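Local coordinates for protein member of s1p family of ribosomal proteins (Pyrococcus furiosus, PDB 5YH1) that probably acts as a manganese-dependent exonuclease of the DHH family on nucleic acids, this chain being the DHH domain part of a longer, multidomain protein, at residues A[64-67]-A[68-72]; A[203-206]-A[207-210]. All coordinates share one frame; numbering follows the deposited sequence.

Contact 1: residues A[64-67]-A[68-72]. With MN (manganese (II) ion), chain F.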
loop_
_atom_site.group_PDB
_atom_site.type_symbol
_atom_site.label_atom_id
_atom_site.label_comp_id
_atom_site.label_asym_id
_atom_site.label_seq_id
_atom_site.Cartn_x
_atom_site.Cartn_y
_atom_site.Cartn_z
ATOM N N ALA A 64 -2.973 -10.942 -13.443
ATOM C CA ALA A 64 -1.843 -11.411 -12.647
ATOM C C ALA A 64 -1.923 -12.906 -12.312
ATOM O O ALA A 64 -1.767 -13.295 -11.153
ATOM C CB ALA A 64 -1.731 -10.595 -11.359
ATOM N N ASP A 65 -2.170 -13.745 -13.314
ATOM C CA ASP A 65 -2.081 -15.190 -13.125
ATOM C C ASP A 65 -1.194 -15.807 -14.199
ATOM O O ASP A 65 -0.622 -15.088 -15.031
ATOM C CB ASP A 65 -3.471 -15.835 -13.047
ATOM C CG ASP A 65 -4.251 -15.753 -14.345
ATOM O OD1 ASP A 65 -3.781 -15.181 -15.354
ATOM O OD2 ASP A 65 -5.389 -16.246 -14.341
ATOM N N THR A 66 -1.053 -17.126 -14.163
ATOM C CA THR A 66 -0.107 -17.800 -15.033
ATOM C C THR A 66 -0.352 -17.460 -16.503
ATOM O O THR A 66 0.578 -17.076 -17.208
ATOM C CB THR A 66 -0.109 -19.329 -14.795
ATOM O OG1 THR A 66 0.489 -19.605 -13.520
ATOM C CG2 THR A 66 0.688 -20.056 -15.875
ATOM N N ASP A 67 -1.602 -17.566 -16.942
ATOM C CA ASP A 67 -1.961 -17.288 -18.345
ATOM C C ASP A 67 -1.645 -15.833 -18.704
ATOM O O ASP A 67 -1.034 -15.553 -19.740
ATOM C CB ASP A 67 -3.441 -17.611 -18.571
ATOM C CG ASP A 67 -3.892 -17.409 -20.016
ATOM O OD1 ASP A 67 -3.195 -17.873 -20.940
ATOM O OD2 ASP A 67 -4.967 -16.793 -20.217
ATOM N N GLY A 68 -2.027 -14.912 -17.822
ATOM C CA GLY A 68 -1.754 -13.486 -18.033
ATOM C C GLY A 68 -0.287 -13.107 -18.041
ATOM O O GLY A 68 0.152 -12.373 -18.926
ATOM N N TYR A 69 0.478 -13.594 -17.061
ATOM C CA TYR A 69 1.919 -13.339 -17.030
ATOM C C TYR A 69 2.561 -13.917 -18.281
ATOM O O TYR A 69 3.375 -13.267 -18.941
ATOM C CB TYR A 69 2.588 -13.943 -15.775
ATOM C CG TYR A 69 2.621 -12.995 -14.594
ATOM C CD1 TYR A 69 3.653 -12.084 -14.440
ATOM C CD2 TYR A 69 1.622 -13.007 -13.639
ATOM C CE1 TYR A 69 3.673 -11.199 -13.369
ATOM C CE2 TYR A 69 1.644 -12.134 -12.555
ATOM C CZ TYR A 69 2.667 -11.231 -12.434
ATOM O OH TYR A 69 2.689 -10.359 -11.366
ATOM N N THR A 70 2.201 -15.151 -18.606
ATOM C CA THR A 70 2.789 -15.800 -19.781
ATOM C C THR A 70 2.523 -14.976 -21.044
ATOM O O THR A 70 3.427 -14.725 -21.839
ATOM C CB THR A 70 2.271 -17.239 -19.933
ATOM O OG1 THR A 70 2.527 -17.949 -18.722
ATOM C CG2 THR A 70 2.975 -17.948 -21.072
ATOM N N ALA A 71 1.284 -14.521 -21.193
ATOM C CA ALA A 71 0.885 -13.700 -22.336
ATOM C C ALA A 71 1.657 -12.392 -22.369
ATOM O O ALA A 71 2.209 -12.007 -23.400
ATOM C CB ALA A 71 -0.608 -13.427 -22.283
ATOM N N GLY A 72 1.724 -11.717 -21.229
ATOM C CA GLY A 72 2.450 -10.460 -21.150
ATOM C C GLY A 72 3.917 -10.613 -21.471
ATOM O O GLY A 72 4.494 -9.789 -22.202
HETATM MN MN MN F . -6.671 -16.516 -18.996
HETATM O O HOH W 1 -5.829 -16.208 -17.022
HETATM O O HOH W 2 -8.505 -16.718 -17.751
#
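Asp-65 is the N-cap of helix 66-86, where the DHH domain also places a manganese ligand, and Gly-68 N makes the capping bond to its side chain. Asp-65 OD1 accepts from Gly-68 N at 3.0 Å, while the backbone Asp-65 O takes Tyr-69 N at 2.8 Å in an almost straight bond. The carboxylate can turn onto the first turn of the helix because CG lies between the backbone N and the carbonyl carbon (chi1 66°). Asp-65 OD2 meanwhile accepts, at 2.7 Å, from a water bound to the manganese, consistent with a second-shell role. Asp-67 extends its CG anti to the backbone N (chi1 -178°), and its OD2 binds the manganese at 2.1 Å; Asp-137, His-163 and Asp-229 are the other protein ligands. Asp-67 OD1 is hydrogen-bonded by Gly-200 N and Thr-198 OG1. Thr-66 O is gripped twice, by Thr-70 N at 2.9 Å and Thr-70 OG1 at 2.6 Å, from opposite faces of the carbonyl plane. The Tyr-69 ring turns its edge to Asp-65 O and brings CE2 to 3.6 Å from Ala-64 CA; its OH is hydrogen-bonded with Trp-267 NE1. Asp-67 and Thr-70 rest on helix 221-229, Thr-66 and Tyr-69 on helix 250-267, and Ala-64 and Tyr-69 on strand 97-102.

Contact 2: residues A[203-206]-A[207-210]; sequences ATEV and ARYI
Two flat groups, the Tyr-209 ring and the Arg-208 guanidinium, meet Glu-205 one turn back along helix 199-210. The ring receives Glu-205 O at its edge, near its plane, with Tyr-209 CD1 3.2 Å from that oxygen; the approach is at the rim and not over a face. Against the guanidinium, Glu-205 OE1 arrives obliquely, and the carboxylate and guanidinium planes stand 79° apart. The pair is a salt bridge, with Glu-205 OE1 2.7 Å from Arg-208 NH1, but its hydrogen bond is weak because the N-H points well off the line to the oxygen. The two chains run side by side, pointing the same way: Glu-205 bends at chi2 (-69°) and Arg-208 at chi3 (54°), which brings their charged ends together. On another side of the helix, Val-206 CG1 packs on Ile-210 CD1 at 3.7 Å, and Ile-210 N bonds to Val-206 O at 2.9 Å. Further partners engage the same groups: Glu-205 OE2 is held by Tyr-239 OH and Leu-28 N, while Arg-208 NE forms a salt bridge with Glu-215 and NH1 and NH2 reach the carbonyls of Gly-26 and Val-25. With a methionine in place of Arg-208, Glu-205 and Glu-215 would probably lose their positive mate, and the carbonyls of Val-25 and Gly-26 these donors. The chemistry is thus that of a buried arginine shared between two carboxylates and two backbone carbonyls, pinning the loop around Val-25 and Gly-26 to the end of the helix.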
loop_
_atom_site.group_PDB
_atom_site.type_symbol
_atom_site.label_atom_id
_atom_site.label_comp_id
_atom_site.label_asym_id
_atom_site.label_seq_id
_atom_site.Cartn_x
_atom_site.Cartn_y
_atom_site.Cartn_z
ATOM N N ALA A 203 -1.525 -14.497 -27.373
ATOM C CA ALA A 203 -0.470 -13.497 -27.258
ATOM C C ALA A 203 0.833 -13.986 -27.844
ATOM O O ALA A 203 1.610 -13.200 -28.398
ATOM C CB ALA A 203 -0.276 -13.092 -25.805
ATOM N N THR A 204 1.105 -15.278 -27.684
ATOM C CA THR A 204 2.297 -15.862 -28.301
ATOM C C THR A 204 2.205 -15.763 -29.824
ATOM O O THR A 204 3.178 -15.386 -30.473
ATOM C CB THR A 204 2.515 -17.323 -27.857
ATOM O OG1 THR A 204 2.778 -17.363 -26.450
ATOM C CG2 THR A 204 3.682 -17.947 -28.595
ATOM N N GLU A 205 1.033 -16.041 -30.396
ATOM C CA GLU A 205 0.874 -15.917 -31.856
ATOM C C GLU A 205 1.017 -14.451 -32.282
ATOM O O GLU A 205 1.766 -14.147 -33.218
ATOM C CB GLU A 205 -0.446 -16.506 -32.345
ATOM C CG GLU A 205 -0.648 -17.988 -32.028
ATOM C CD GLU A 205 0.266 -18.952 -32.799
ATOM O OE1 GLU A 205 1.074 -18.522 -33.648
ATOM O OE2 GLU A 205 0.176 -20.172 -32.555
ATOM N N VAL A 206 0.366 -13.528 -31.570
ATOM C CA VAL A 206 0.557 -12.103 -31.871
ATOM C C VAL A 206 2.035 -11.750 -31.808
ATOM O O VAL A 206 2.556 -11.060 -32.703
ATOM C CB VAL A 206 -0.248 -11.161 -30.955
ATOM C CG1 VAL A 206 0.138 -9.708 -31.216
ATOM C CG2 VAL A 206 -1.740 -11.337 -31.175
ATOM N N ALA A 207 2.718 -12.232 -30.772
ATOM C CA ALA A 207 4.145 -11.945 -30.611
ATOM C C ALA A 207 4.976 -12.403 -31.813
ATOM O O ALA A 207 5.931 -11.735 -32.201
ATOM C CB ALA A 207 4.682 -12.575 -29.335
ATOM N N ARG A 208 4.619 -13.547 -32.387
ATOM C CA ARG A 208 5.311 -14.063 -33.572
ATOM C C ARG A 208 5.129 -13.127 -34.776
ATOM O O ARG A 208 6.064 -12.931 -35.552
ATOM C CB ARG A 208 4.832 -15.483 -33.912
ATOM C CG ARG A 208 5.253 -16.538 -32.894
ATOM C CD ARG A 208 4.660 -17.912 -33.188
ATOM N NE ARG A 208 4.969 -18.325 -34.559
ATOM C CZ ARG A 208 4.139 -18.232 -35.601
ATOM N NH1 ARG A 208 2.893 -17.795 -35.472
ATOM N NH2 ARG A 208 4.566 -18.598 -36.795
ATOM N N TYR A 209 3.940 -12.546 -34.925
ATOM C CA TYR A 209 3.717 -11.544 -35.965
ATOM C C TYR A 209 4.457 -10.233 -35.686
ATOM O O TYR A 209 4.934 -9.579 -36.612
ATOM C CB TYR A 209 2.228 -11.280 -36.167
ATOM C CG TYR A 209 1.526 -12.389 -36.916
ATOM C CD1 TYR A 209 1.151 -13.556 -36.269
ATOM C CD2 TYR A 209 1.240 -12.277 -38.274
ATOM C CE1 TYR A 209 0.500 -14.575 -36.933
ATOM C CE2 TYR A 209 0.588 -13.297 -38.949
ATOM C CZ TYR A 209 0.229 -14.450 -38.271
ATOM O OH TYR A 209 -0.413 -15.483 -38.918
ATOM N N ILE A 210 4.564 -9.851 -34.414
ATOM C CA ILE A 210 5.314 -8.654 -34.056
ATOM C C ILE A 210 6.780 -8.840 -34.403
ATOM O O ILE A 210 7.389 -7.951 -34.992
ATOM C CB ILE A 210 5.169 -8.302 -32.555
ATOM C CG1 ILE A 210 3.750 -7.817 -32.268
ATOM C CG2 ILE A 210 6.171 -7.228 -32.150
ATOM C CD1 ILE A 210 3.365 -7.873 -30.809
#

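From the N terminus, the chain passes through helix 32-53 and strand 58-63 before contact 1, which spans the loop end and the first turns of helix 66-86. Strands 97-102, 132-136, 158-161 and 183-185 of the parallel sheet follow, and only then does contact 2 form, in the later turns of helix 199-210. Each links residues three to five apart, so the two stand in series, neither nested nor crossed, with centres about 15 Å apart. They nevertheless meet: Ala-71 CB lies 3.6 Å from Ala-203 CB. This alanine packing joins helix 66-86 to helix 199-210, whereas the local contacts set each helix's own turn.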